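Local atomic coordinates of HpcE (Thermus thermophilus, PDB entry 1WZO), a protein that probably isomerises 2-hydroxyhepta-2,4-diene-1,7-dioate, as a member of the fumarylacetoacetate hydrolase family. Residues 1-6 / 14-19; 44-49 / 210-215; 109-114 / 198-203. All blocks are in the same frame, centred on the assembly; numbering follows the deposited sequence.

Contact 1 (1-6 / 14-19); sequences MKLARF and QGVYRE
R5 and Q14 run side by side from neighbouring strands, both leaving the same face of this antiparallel hairpin. The amide oxygen OE1 of Q14 lies at the edge of the R5 guanidinium and comes to 3.8 Å from R5 CD, yet the two flat groups stand nearly square to each other, their planes 80° apart. R5 is bent at its third torsion (chi3 64°), and its NH1 bonds to the carbonyl of L39 instead of to the amide. L3 and V16 share this face, where the contact is loose: L3 CD2 approaches V16 CG2 to 4.3 Å. K2 and Y17 begin together, with CB atoms 4.0 Å apart, then part company. K2 carries NZ off to a salt bridge with E162, while the Y17 ring meets that of F157.

Where A4 faces G15, the backbones exchange two bonds: A4 N to G15 O at 2.9 Å, and G15 N to A4 O at 2.7 Å. The F6 ring leans obliquely toward G15, its CE2 4.2 Å from G15 N; a beta carbon on G15 would sit tight against F6 CE2. Further along, Y17 N reaches K2 O at 2.9 Å, but the return link passes through a water that accepts from K2 N and donates to Y17 O. That water bridges the strands at the hairpin's open end. The segments are strongly twisted against each other, with 130° between their N-to-C directions.

The hairpin is hemmed in on both edges. Strand 152-159 pairs with 2-8, with F157 touching A4 and K2, and strand 21-23 pairs with 11-18, its L22 packing against A4, F6 and Y17.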
ATOM      1  N   MET B   1     -25.898   2.769  -1.488  1.00 30.93           N
ATOM      2  CA  MET B   1     -25.656   1.527  -0.710  1.00 31.57           C
ATOM      3  C   MET B   1     -24.679   1.767   0.441  1.00 29.87           C
ATOM      4  O   MET B   1     -23.840   2.669   0.381  1.00 26.31           O
ATOM      5  CB  MET B   1     -25.121   0.430  -1.636  1.00 36.33           C
ATOM      6  CG  MET B   1     -23.825   0.776  -2.337  1.00 42.56           C
ATOM      7  SD  MET B   1     -23.439  -0.391  -3.666  1.00 50.75           S
ATOM      8  CE  MET B   1     -23.239  -1.881  -2.751  1.00 49.64           C
ATOM      9  N   LYS B   2     -24.813   0.963   1.491  1.00 27.66           N
ATOM     10  CA  LYS B   2     -23.953   1.062   2.665  1.00 26.33           C
ATOM     11  C   LYS B   2     -22.851   0.018   2.571  1.00 25.83           C
ATOM     12  O   LYS B   2     -23.071  -1.166   2.837  1.00 27.09           O
ATOM     13  CB  LYS B   2     -24.772   0.848   3.941  1.00 26.56           C
ATOM     14  CG  LYS B   2     -25.777   1.959   4.232  1.00 27.99           C
ATOM     15  CD  LYS B   2     -26.616   1.640   5.458  1.00 31.04           C
ATOM     16  CE  LYS B   2     -27.570   2.776   5.800  1.00 32.41           C
ATOM     17  NZ  LYS B   2     -28.501   3.081   4.677  1.00 35.55           N
ATOM     18  N   LEU B   3     -21.668   0.461   2.165  1.00 24.08           N
ATOM     19  CA  LEU B   3     -20.526  -0.428   2.031  1.00 22.87           C
ATOM     20  C   LEU B   3     -19.916  -0.685   3.405  1.00 23.45           C
ATOM     21  O   LEU B   3     -19.901   0.197   4.266  1.00 20.22           O
ATOM     22  CB  LEU B   3     -19.489   0.193   1.087  1.00 22.88           C
ATOM     23  CG  LEU B   3     -20.054   0.596  -0.280  1.00 25.95           C
ATOM     24  CD1 LEU B   3     -18.947   1.135  -1.170  1.00 25.90           C
ATOM     25  CD2 LEU B   3     -20.720  -0.608  -0.926  1.00 25.02           C
ATOM     26  N   ALA B   4     -19.423  -1.903   3.609  1.00 24.19           N
ATOM     27  CA  ALA B   4     -18.820  -2.276   4.882  1.00 23.60           C
ATOM     28  C   ALA B   4     -17.720  -3.306   4.682  1.00 25.64           C
ATOM     29  O   ALA B   4     -17.672  -3.989   3.656  1.00 25.79           O
ATOM     30  CB  ALA B   4     -19.886  -2.834   5.812  1.00 25.01           C
ATOM     31  N   ARG B   5     -16.823  -3.393   5.660  1.00 23.67           N
ATOM     32  CA  ARG B   5     -15.734  -4.361   5.628  1.00 23.98           C
ATOM     33  C   ARG B   5     -15.786  -5.108   6.951  1.00 24.07           C
ATOM     34  O   ARG B   5     -16.011  -4.509   8.002  1.00 23.67           O
ATOM     35  CB  ARG B   5     -14.380  -3.661   5.456  1.00 23.61           C
ATOM     36  CG  ARG B   5     -14.181  -3.088   4.063  1.00 22.74           C
ATOM     37  CD  ARG B   5     -12.860  -2.335   3.915  1.00 25.94           C
ATOM     38  NE  ARG B   5     -11.672  -3.172   4.081  1.00 23.92           N
ATOM     39  CZ  ARG B   5     -10.918  -3.212   5.180  1.00 25.60           C
ATOM     40  NH1 ARG B   5     -11.221  -2.466   6.233  1.00 22.84           N
ATOM     41  NH2 ARG B   5      -9.836  -3.978   5.215  1.00 24.08           N
ATOM     42  N   PHE B   6     -15.602  -6.419   6.899  1.00 22.45           N
ATOM     43  CA  PHE B   6     -15.648  -7.211   8.117  1.00 23.30           C
ATOM     44  C   PHE B   6     -14.755  -8.435   8.019  1.00 23.90           C
ATOM     45  O   PHE B   6     -14.382  -8.862   6.928  1.00 25.20           O
ATOM     46  CB  PHE B   6     -17.093  -7.620   8.421  1.00 24.06           C
ATOM     47  CG  PHE B   6     -17.749  -8.403   7.317  1.00 25.40           C
ATOM     48  CD1 PHE B   6     -17.708  -9.795   7.308  1.00 25.63           C
ATOM     49  CD2 PHE B   6     -18.404  -7.744   6.277  1.00 26.52           C
ATOM     50  CE1 PHE B   6     -18.310 -10.523   6.278  1.00 26.16           C
ATOM     51  CE2 PHE B   6     -19.009  -8.461   5.241  1.00 26.69           C
ATOM     52  CZ  PHE B   6     -18.962  -9.854   5.243  1.00 25.97           C
ATOM     53  N   GLN B  14     -15.333  -7.471   1.768  1.00 30.57           N
ATOM     54  CA  GLN B  14     -15.809  -6.143   1.428  1.00 35.42           C
ATOM     55  C   GLN B  14     -17.249  -6.398   1.021  1.00 35.89           C
ATOM     56  O   GLN B  14     -17.505  -6.944  -0.054  1.00 37.95           O
ATOM     57  CB  GLN B  14     -15.013  -5.553   0.266  1.00 37.21           C
ATOM     58  CG  GLN B  14     -13.548  -5.348   0.592  1.00 43.26           C
ATOM     59  CD  GLN B  14     -12.974  -4.118  -0.078  1.00 47.47           C
ATOM     60  OE1 GLN B  14     -13.416  -2.997   0.180  1.00 49.05           O
ATOM     61  NE2 GLN B  14     -11.982  -4.320  -0.943  1.00 50.17           N
ATOM     62  N   GLY B  15     -18.185  -6.030   1.889  1.00 35.12           N
ATOM     63  CA  GLY B  15     -19.580  -6.280   1.592  1.00 36.25           C
ATOM     64  C   GLY B  15     -20.534  -5.104   1.596  1.00 36.75           C
ATOM     65  O   GLY B  15     -20.125  -3.943   1.600  1.00 36.65           O
ATOM     66  N   VAL B  16     -21.825  -5.427   1.593  1.00 36.24           N
ATOM     67  CA  VAL B  16     -22.893  -4.435   1.582  1.00 37.62           C
ATOM     68  C   VAL B  16     -23.889  -4.753   2.691  1.00 38.05           C
ATOM     69  O   VAL B  16     -24.195  -5.917   2.946  1.00 36.87           O
ATOM     70  CB  VAL B  16     -23.642  -4.453   0.236  1.00 37.75           C
ATOM     71  CG1 VAL B  16     -24.603  -3.279   0.155  1.00 38.70           C
ATOM     72  CG2 VAL B  16     -22.649  -4.428  -0.907  1.00 39.43           C
ATOM     73  N   TYR B  17     -24.399  -3.713   3.341  1.00 38.36           N
ATOM     74  CA  TYR B  17     -25.351  -3.883   4.430  1.00 40.03           C
ATOM     75  C   TYR B  17     -26.783  -3.743   3.927  1.00 42.78           C
ATOM     76  O   TYR B  17     -27.204  -2.656   3.532  1.00 42.41           O
ATOM     77  CB  TYR B  17     -25.086  -2.835   5.508  1.00 38.40           C
ATOM     78  CG  TYR B  17     -25.821  -3.062   6.807  1.00 36.47           C
ATOM     79  CD1 TYR B  17     -25.474  -4.116   7.651  1.00 36.26           C
ATOM     80  CD2 TYR B  17     -26.833  -2.195   7.215  1.00 34.63           C
ATOM     81  CE1 TYR B  17     -26.114  -4.297   8.877  1.00 35.41           C
ATOM     82  CE2 TYR B  17     -27.477  -2.364   8.436  1.00 34.66           C
ATOM     83  CZ  TYR B  17     -27.113  -3.414   9.262  1.00 35.14           C
ATOM     84  OH  TYR B  17     -27.729  -3.565  10.484  1.00 37.30           O
ATOM     85  N   ARG B  18     -27.523  -4.850   3.945  1.00 45.91           N
ATOM     86  CA  ARG B  18     -28.916  -4.871   3.499  1.00 48.62           C
ATOM     87  C   ARG B  18     -29.777  -5.641   4.496  1.00 49.10           C
ATOM     88  O   ARG B  18     -29.421  -6.745   4.906  1.00 48.52           O
ATOM     89  CB  ARG B  18     -29.035  -5.545   2.130  1.00 50.51           C
ATOM     90  CG  ARG B  18     -28.190  -4.933   1.030  1.00 53.23           C
ATOM     91  CD  ARG B  18     -28.332  -5.733  -0.256  1.00 56.43           C
ATOM     92  NE  ARG B  18     -27.401  -5.291  -1.290  1.00 59.52           N
ATOM     93  CZ  ARG B  18     -27.253  -5.885  -2.470  1.00 60.69           C
ATOM     94  NH1 ARG B  18     -27.979  -6.954  -2.774  1.00 61.54           N
ATOM     95  NH2 ARG B  18     -26.373  -5.414  -3.345  1.00 60.83           N
ATOM     96  N   GLU B  19     -30.911  -5.060   4.874  1.00 49.91           N
ATOM     97  CA  GLU B  19     -31.828  -5.703   5.813  1.00 51.48           C
ATOM     98  C   GLU B  19     -31.126  -6.271   7.040  1.00 50.35           C
ATOM     99  O   GLU B  19     -31.334  -7.432   7.399  1.00 51.22           O
ATOM    100  CB  GLU B  19     -32.603  -6.831   5.123  1.00 53.51           C
ATOM    101  CG  GLU B  19     -33.560  -6.375   4.033  1.00 57.93           C
ATOM    102  CD  GLU B  19     -33.093  -6.762   2.643  1.00 59.55           C
ATOM    103  OE1 GLU B  19     -33.830  -6.489   1.670  1.00 60.13           O
ATOM    104  OE2 GLU B  19     -31.989  -7.340   2.525  1.00 61.29           O
TER
HETATM  105  O   HOH W   1     -26.877  -0.860   1.429  1.00 31.00           O

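Contact 2 (44-49 / 210-215); sequences GKILGV and VLLTGT
I46 and L47 pair with V210 and L211 as parallel strands in the buried beta core of the family domain. The bonds follow the parallel pattern, in which L47 straddles L211: L47 N gives to V210 O at 2.9 Å, and L47 O receives L212 N at 2.8 Å. One step back, V210 N closes on K45 O, also at 2.8 Å.

The side chains sort onto two faces. I46 and V210 lie alongside each other, pointing the same way, with I46 CG1 4.1 Å from V210 CB. The first torsion of I46 (chi1 -52°) sets CG1 beside its backbone N and turns the other branch, CG2, onto L212, whose CG is 3.9 Å away; these two side chains cross at a slant.

Strand 210-212 has strand 94-104 running antiparallel along its other edge, so it is an inner strand of mixed surroundings: parallel to 46-50, antiparallel to 94-104. On the face of L47 and L211, helix 192-200 presses down through L195, L196 and I199 onto L211, and W72 of the second subunit packs on L47. There L211 CD1 meets V49 CG2 at 4.1 Å.

Beyond the strand the chain turns at G214, whose phi is positive (95°); a beta carbon there would be jammed against the T213 carbonyl and would also come close to V49 O. A water donates to V49 O at 2.9 Å and accepts a weak bond from T215 N.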
ATOM      1  N   GLY B  44      -6.965   7.748   3.776  1.00 17.15           N
ATOM      2  CA  GLY B  44      -5.682   8.304   3.413  1.00 17.40           C
ATOM      3  C   GLY B  44      -5.476   9.290   4.553  1.00 19.00           C
ATOM      4  O   GLY B  44      -5.550   8.893   5.717  1.00 23.81           O
ATOM      5  N   LYS B  45      -5.258  10.563   4.248  1.00 15.30           N
ATOM      6  CA  LYS B  45      -5.080  11.552   5.299  1.00 15.05           C
ATOM      7  C   LYS B  45      -6.432  12.060   5.782  1.00 15.04           C
ATOM      8  O   LYS B  45      -7.393  12.145   5.011  1.00 13.78           O
ATOM      9  CB  LYS B  45      -4.213  12.720   4.817  1.00 15.11           C
ATOM     10  CG  LYS B  45      -4.631  13.340   3.492  1.00 14.55           C
ATOM     11  CD  LYS B  45      -3.693  14.503   3.137  1.00 16.12           C
ATOM     12  CE  LYS B  45      -4.011  15.107   1.762  1.00 12.39           C
ATOM     13  NZ  LYS B  45      -3.798  14.129   0.652  1.00 12.28           N
ATOM     14  N   ILE B  46      -6.481  12.408   7.064  1.00 14.12           N
ATOM     15  CA  ILE B  46      -7.692  12.876   7.714  1.00 12.02           C
ATOM     16  C   ILE B  46      -7.514  14.264   8.305  1.00 13.20           C
ATOM     17  O   ILE B  46      -6.625  14.480   9.137  1.00 13.37           O
ATOM     18  CB  ILE B  46      -8.074  11.923   8.869  1.00 12.85           C
ATOM     19  CG1 ILE B  46      -8.125  10.477   8.360  1.00 14.17           C
ATOM     20  CG2 ILE B  46      -9.421  12.337   9.472  1.00 14.94           C
ATOM     21  CD1 ILE B  46      -8.113   9.428   9.479  1.00 16.46           C
ATOM     22  N   LEU B  47      -8.361  15.202   7.884  1.00 11.78           N
ATOM     23  CA  LEU B  47      -8.325  16.561   8.412  1.00 13.30           C
ATOM     24  C   LEU B  47      -9.651  16.877   9.081  1.00 15.94           C
ATOM     25  O   LEU B  47     -10.705  16.470   8.598  1.00 14.63           O
ATOM     26  CB  LEU B  47      -8.099  17.591   7.305  1.00 14.67           C
ATOM     27  CG  LEU B  47      -6.757  17.590   6.574  1.00 17.91           C
ATOM     28  CD1 LEU B  47      -6.802  16.572   5.449  1.00 20.37           C
ATOM     29  CD2 LEU B  47      -6.481  18.978   6.004  1.00 19.57           C
ATOM     30  N   GLY B  48      -9.592  17.607  10.189  1.00 16.81           N
ATOM     31  CA  GLY B  48     -10.805  17.988  10.890  1.00 18.15           C
ATOM     32  C   GLY B  48     -10.859  19.503  10.949  1.00 19.77           C
ATOM     33  O   GLY B  48      -9.874  20.176  10.622  1.00 16.46           O
ATOM     34  N   VAL B  49     -12.005  20.050  11.347  1.00 19.45           N
ATOM     35  CA  VAL B  49     -12.153  21.497  11.453  1.00 18.33           C
ATOM     36  C   VAL B  49     -12.664  21.787  12.848  1.00 20.05           C
ATOM     37  O   VAL B  49     -13.637  21.185  13.293  1.00 19.78           O
ATOM     38  CB  VAL B  49     -13.164  22.041  10.422  1.00 20.44           C
ATOM     39  CG1 VAL B  49     -13.129  23.564  10.398  1.00 17.46           C
ATOM     40  CG2 VAL B  49     -12.848  21.487   9.053  1.00 24.45           C
ATOM     41  N   VAL B 210     -10.090  11.825   4.160  1.00 13.92           N
ATOM     42  CA  VAL B 210     -11.301  12.111   4.932  1.00 14.97           C
ATOM     43  C   VAL B 210     -11.347  13.500   5.559  1.00 17.79           C
ATOM     44  O   VAL B 210     -10.338  14.004   6.062  1.00 16.03           O
ATOM     45  CB  VAL B 210     -11.471  11.068   6.071  1.00 13.97           C
ATOM     46  CG1 VAL B 210     -12.688  11.413   6.935  1.00 12.33           C
ATOM     47  CG2 VAL B 210     -11.600   9.667   5.477  1.00 13.05           C
ATOM     48  N   LEU B 211     -12.531  14.108   5.524  1.00 16.37           N
ATOM     49  CA  LEU B 211     -12.744  15.419   6.116  1.00 15.64           C
ATOM     50  C   LEU B 211     -13.746  15.278   7.248  1.00 16.69           C
ATOM     51  O   LEU B 211     -14.851  14.762   7.045  1.00 17.49           O
ATOM     52  CB  LEU B 211     -13.289  16.402   5.072  1.00 17.52           C
ATOM     53  CG  LEU B 211     -13.835  17.738   5.599  1.00 16.74           C
ATOM     54  CD1 LEU B 211     -12.715  18.553   6.237  1.00 16.38           C
ATOM     55  CD2 LEU B 211     -14.469  18.512   4.448  1.00 15.55           C
ATOM     56  N   LEU B 212     -13.348  15.709   8.443  1.00 14.41           N
ATOM     57  CA  LEU B 212     -14.216  15.678   9.617  1.00 15.50           C
ATOM     58  C   LEU B 212     -14.772  17.094   9.668  1.00 17.19           C
ATOM     59  O   LEU B 212     -14.016  18.068   9.669  1.00 18.32           O
ATOM     60  CB  LEU B 212     -13.406  15.361  10.878  1.00 15.32           C
ATOM     61  CG  LEU B 212     -12.630  14.039  10.823  1.00 16.23           C
ATOM     62  CD1 LEU B 212     -11.879  13.828  12.131  1.00 17.39           C
ATOM     63  CD2 LEU B 212     -13.592  12.885  10.557  1.00 17.43           C
ATOM     64  N   THR B 213     -16.092  17.211   9.726  1.00 16.65           N
ATOM     65  CA  THR B 213     -16.728  18.518   9.677  1.00 16.55           C
ATOM     66  C   THR B 213     -17.035  19.262  10.972  1.00 16.47           C
ATOM     67  O   THR B 213     -17.648  20.327  10.941  1.00 17.99           O
ATOM     68  CB  THR B 213     -18.004  18.418   8.820  1.00 17.67           C
ATOM     69  OG1 THR B 213     -18.874  17.421   9.373  1.00 16.63           O
ATOM     70  CG2 THR B 213     -17.633  18.010   7.387  1.00 15.97           C
ATOM     71  N   GLY B 214     -16.607  18.720  12.103  1.00 17.61           N
ATOM     72  CA  GLY B 214     -16.839  19.399  13.365  1.00 18.59           C
ATOM     73  C   GLY B 214     -18.074  18.933  14.107  1.00 20.41           C
ATOM     74  O   GLY B 214     -18.781  18.031  13.652  1.00 20.04           O
ATOM     75  N   THR B 215     -18.340  19.558  15.250  1.00 21.50           N
ATOM     76  CA  THR B 215     -19.492  19.191  16.064  1.00 23.63           C
ATOM     77  C   THR B 215     -19.938  20.351  16.951  1.00 24.21           C
ATOM     78  O   THR B 215     -19.141  21.224  17.301  1.00 22.51           O
ATOM     79  CB  THR B 215     -19.156  17.989  16.981  1.00 24.04           C
ATOM     80  OG1 THR B 215     -20.361  17.335  17.390  1.00 23.56           O
ATOM     81  CG2 THR B 215     -18.400  18.455  18.223  1.00 24.49           C
TER
HETATM   82  O   HOH W   2     -15.936  21.995  14.936  1.00 36.72           O

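Contact 3 (109-114 / 198-203); sequences KRVRAK and FISEFM
R110 N points almost straight at S200 O, 2.7 Å away, approaching from well above the carbonyl plane (58° out of it). The acceptor belongs to the tail of helix 192-200, where the I199 carbonyl takes both F202 N and M203 N. One residue on, V111 N reaches S200 OG at 3.3 Å. The S200 hydroxyl (chi1 72°) also bonds to the L196 carbonyl one helical turn back, and a water donates both to OG and to V111 O. With alanine in place of S200, V111 N and the L196 carbonyl would probably both lose their hydroxyl partner, and the water one of its two anchors.

R110 is extended from CG to NE and lays one face of its guanidinium over the E201 carbonyl. NH1 makes a long salt bridge to E201 OE1 (3.7 Å), the guanidinium and carboxylate planes 62° apart; NH2 has a weak, long ion pair with E245 of the second subunit. K109 passes its CD 3.2 Å from S200 O on the way to D149 of the second subunit, which pairs with NZ.

The arrangement is that of a helix's C-terminal end docked on a loop, a late carbonyl and a serine hydroxyl binding successive amides.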
ATOM      1  N   LYS B 109      -7.891  19.353  -6.423  1.00 18.46           N
ATOM      2  CA  LYS B 109      -6.898  20.417  -6.355  1.00 18.71           C
ATOM      3  C   LYS B 109      -7.531  21.626  -7.024  1.00 19.53           C
ATOM      4  O   LYS B 109      -7.908  21.564  -8.198  1.00 18.77           O
ATOM      5  CB  LYS B 109      -5.598  20.040  -7.076  1.00 18.16           C
ATOM      6  CG  LYS B 109      -4.493  21.088  -6.908  1.00 19.32           C
ATOM      7  CD  LYS B 109      -4.153  21.296  -5.428  1.00 19.21           C
ATOM      8  CE  LYS B 109      -3.151  22.431  -5.214  1.00 20.38           C
ATOM      9  NZ  LYS B 109      -1.793  22.111  -5.736  1.00 20.81           N
ATOM     10  N   ARG B 110      -7.664  22.707  -6.260  1.00 18.23           N
ATOM     11  CA  ARG B 110      -8.260  23.951  -6.734  1.00 21.54           C
ATOM     12  C   ARG B 110      -9.684  23.747  -7.248  1.00 22.53           C
ATOM     13  O   ARG B 110     -10.059  24.261  -8.301  1.00 22.67           O
ATOM     14  CB  ARG B 110      -7.393  24.579  -7.828  1.00 22.96           C
ATOM     15  CG  ARG B 110      -6.017  25.001  -7.344  1.00 28.08           C
ATOM     16  CD  ARG B 110      -5.234  25.714  -8.437  1.00 35.57           C
ATOM     17  NE  ARG B 110      -3.877  26.039  -8.006  1.00 41.86           N
ATOM     18  CZ  ARG B 110      -3.585  26.817  -6.968  1.00 45.34           C
ATOM     19  NH1 ARG B 110      -4.557  27.360  -6.244  1.00 46.17           N
ATOM     20  NH2 ARG B 110      -2.318  27.049  -6.649  1.00 47.58           N
ATOM     21  N   VAL B 111     -10.475  22.992  -6.493  1.00 20.49           N
ATOM     22  CA  VAL B 111     -11.863  22.729  -6.855  1.00 19.94           C
ATOM     23  C   VAL B 111     -12.727  23.839  -6.277  1.00 20.74           C
ATOM     24  O   VAL B 111     -12.561  24.221  -5.119  1.00 21.22           O
ATOM     25  CB  VAL B 111     -12.339  21.374  -6.281  1.00 19.09           C
ATOM     26  CG1 VAL B 111     -13.827  21.160  -6.578  1.00 20.12           C
ATOM     27  CG2 VAL B 111     -11.509  20.251  -6.874  1.00 16.72           C
ATOM     28  N   ARG B 112     -13.634  24.372  -7.088  1.00 21.08           N
ATOM     29  CA  ARG B 112     -14.523  25.430  -6.624  1.00 22.81           C
ATOM     30  C   ARG B 112     -15.629  24.802  -5.784  1.00 20.29           C
ATOM     31  O   ARG B 112     -16.016  23.663  -6.016  1.00 21.17           O
ATOM     32  CB  ARG B 112     -15.137  26.169  -7.819  1.00 27.30           C
ATOM     33  CG  ARG B 112     -14.114  26.754  -8.779  1.00 33.33           C
ATOM     34  CD  ARG B 112     -14.765  27.123 -10.106  1.00 39.13           C
ATOM     35  NE  ARG B 112     -13.772  27.450 -11.124  1.00 45.66           N
ATOM     36  CZ  ARG B 112     -14.035  27.547 -12.425  1.00 48.87           C
ATOM     37  NH1 ARG B 112     -15.268  27.342 -12.874  1.00 50.86           N
ATOM     38  NH2 ARG B 112     -13.061  27.840 -13.280  1.00 51.15           N
ATOM     39  N   ALA B 113     -16.137  25.550  -4.813  1.00 19.02           N
ATOM     40  CA  ALA B 113     -17.195  25.058  -3.936  1.00 20.81           C
ATOM     41  C   ALA B 113     -18.405  24.495  -4.694  1.00 21.58           C
ATOM     42  O   ALA B 113     -18.944  23.446  -4.330  1.00 22.06           O
ATOM     43  CB  ALA B 113     -17.643  26.179  -2.994  1.00 19.33           C
ATOM     44  N   LYS B 114     -18.827  25.188  -5.748  1.00 23.13           N
ATOM     45  CA  LYS B 114     -19.982  24.750  -6.530  1.00 24.51           C
ATOM     46  C   LYS B 114     -19.812  23.357  -7.136  1.00 24.31           C
ATOM     47  O   LYS B 114     -20.800  22.682  -7.416  1.00 25.23           O
ATOM     48  CB  LYS B 114     -20.288  25.757  -7.646  1.00 25.99           C
ATOM     49  CG  LYS B 114     -19.260  25.791  -8.765  1.00 30.06           C
ATOM     50  CD  LYS B 114     -19.655  26.783  -9.857  1.00 34.80           C
ATOM     51  CE  LYS B 114     -18.535  26.970 -10.879  1.00 36.91           C
ATOM     52  NZ  LYS B 114     -18.163  25.705 -11.575  1.00 40.63           N
ATOM     53  N   PHE B 198     -11.589  25.235   0.330  1.00 17.34           N
ATOM     54  CA  PHE B 198     -10.530  25.861   1.115  1.00 17.30           C
ATOM     55  C   PHE B 198      -9.285  24.986   1.167  1.00 16.99           C
ATOM     56  O   PHE B 198      -8.169  25.465   0.951  1.00 15.96           O
ATOM     57  CB  PHE B 198     -11.015  26.130   2.542  1.00 17.65           C
ATOM     58  CG  PHE B 198      -9.972  26.760   3.426  1.00 17.91           C
ATOM     59  CD1 PHE B 198      -9.639  28.104   3.286  1.00 19.91           C
ATOM     60  CD2 PHE B 198      -9.294  25.996   4.374  1.00 19.85           C
ATOM     61  CE1 PHE B 198      -8.637  28.683   4.075  1.00 19.85           C
ATOM     62  CE2 PHE B 198      -8.292  26.565   5.169  1.00 21.22           C
ATOM     63  CZ  PHE B 198      -7.965  27.911   5.014  1.00 19.80           C
ATOM     64  N   ILE B 199      -9.486  23.703   1.456  1.00 17.66           N
ATOM     65  CA  ILE B 199      -8.389  22.755   1.569  1.00 16.10           C
ATOM     66  C   ILE B 199      -7.720  22.447   0.242  1.00 16.64           C
ATOM     67  O   ILE B 199      -6.498  22.596   0.113  1.00 14.91           O
ATOM     68  CB  ILE B 199      -8.864  21.433   2.222  1.00 16.30           C
ATOM     69  CG1 ILE B 199      -9.402  21.716   3.627  1.00 14.04           C
ATOM     70  CG2 ILE B 199      -7.704  20.422   2.274  1.00 15.29           C
ATOM     71  CD1 ILE B 199     -10.141  20.538   4.270  1.00 16.10           C
ATOM     72  N   SER B 200      -8.512  22.043  -0.753  1.00 14.28           N
ATOM     73  CA  SER B 200      -7.972  21.686  -2.063  1.00 14.56           C
ATOM     74  C   SER B 200      -7.285  22.836  -2.778  1.00 15.28           C
ATOM     75  O   SER B 200      -6.613  22.625  -3.784  1.00 16.02           O
ATOM     76  CB  SER B 200      -9.069  21.109  -2.968  1.00 15.77           C
ATOM     77  OG  SER B 200      -9.973  22.109  -3.394  1.00 19.09           O
ATOM     78  N   GLU B 201      -7.452  24.048  -2.268  1.00 15.29           N
ATOM     79  CA  GLU B 201      -6.812  25.203  -2.878  1.00 17.56           C
ATOM     80  C   GLU B 201      -5.288  25.109  -2.758  1.00 18.40           C
ATOM     81  O   GLU B 201      -4.567  25.557  -3.649  1.00 18.41           O
ATOM     82  CB  GLU B 201      -7.297  26.502  -2.215  1.00 19.49           C
ATOM     83  CG  GLU B 201      -6.721  27.778  -2.848  1.00 21.98           C
ATOM     84  CD  GLU B 201      -5.412  28.238  -2.207  1.00 24.86           C
ATOM     85  OE1 GLU B 201      -4.628  28.932  -2.893  1.00 27.05           O
ATOM     86  OE2 GLU B 201      -5.170  27.927  -1.020  1.00 22.03           O
ATOM     87  N   PHE B 202      -4.805  24.509  -1.673  1.00 17.78           N
ATOM     88  CA  PHE B 202      -3.364  24.393  -1.435  1.00 17.41           C
ATOM     89  C   PHE B 202      -2.879  22.961  -1.195  1.00 17.86           C
ATOM     90  O   PHE B 202      -1.681  22.686  -1.255  1.00 16.53           O
ATOM     91  CB  PHE B 202      -2.970  25.275  -0.235  1.00 16.57           C
ATOM     92  CG  PHE B 202      -3.553  24.816   1.082  1.00 16.54           C
ATOM     93  CD1 PHE B 202      -2.951  23.791   1.810  1.00 17.58           C
ATOM     94  CD2 PHE B 202      -4.719  25.391   1.581  1.00 16.83           C
ATOM     95  CE1 PHE B 202      -3.503  23.346   3.013  1.00 16.15           C
ATOM     96  CE2 PHE B 202      -5.280  24.957   2.782  1.00 15.03           C
ATOM     97  CZ  PHE B 202      -4.673  23.931   3.503  1.00 16.94           C
ATOM     98  N   MET B 203      -3.811  22.050  -0.934  1.00 15.89           N
ATOM     99  CA  MET B 203      -3.471  20.658  -0.651  1.00 16.62           C
ATOM    100  C   MET B 203      -4.266  19.698  -1.527  1.00 16.86           C
ATOM    101  O   MET B 203      -5.491  19.734  -1.527  1.00 17.51           O
ATOM    102  CB  MET B 203      -3.773  20.353   0.821  1.00 17.59           C
ATOM    103  CG  MET B 203      -3.458  18.930   1.264  1.00 19.52           C
ATOM    104  SD  MET B 203      -4.067  18.555   2.924  1.00 21.56           S
ATOM    105  CE  MET B 203      -3.280  19.841   3.888  1.00 19.35           C
TER
HETATM  106  O   HOH W   3     -10.018  25.249  -4.336  1.00 16.73           O

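How the contacts relate
Contact 2 is the core of the three, about 8 Å from the chain centre and almost wholly buried; contacts 1 and 3 lie farther out, at 17 and 21 Å, partly buried. Contact 1 stands apart, its nearest atoms about 11 Å from contact 2, and no other subunit touches it. Contacts 2 and 3 do touch: I199 packs on L47 and L211, and M203 on K45 and L47, so the end of helix 192-200 and the loop after it link them. Both also meet the second subunit. Backbone bonds pair the strands of contacts 1 and 2, amid aliphatic side chains in contact 2 and polar ones rimming contact 1; in contact 3 loop amides bind a carbonyl and a serine hydroxyl.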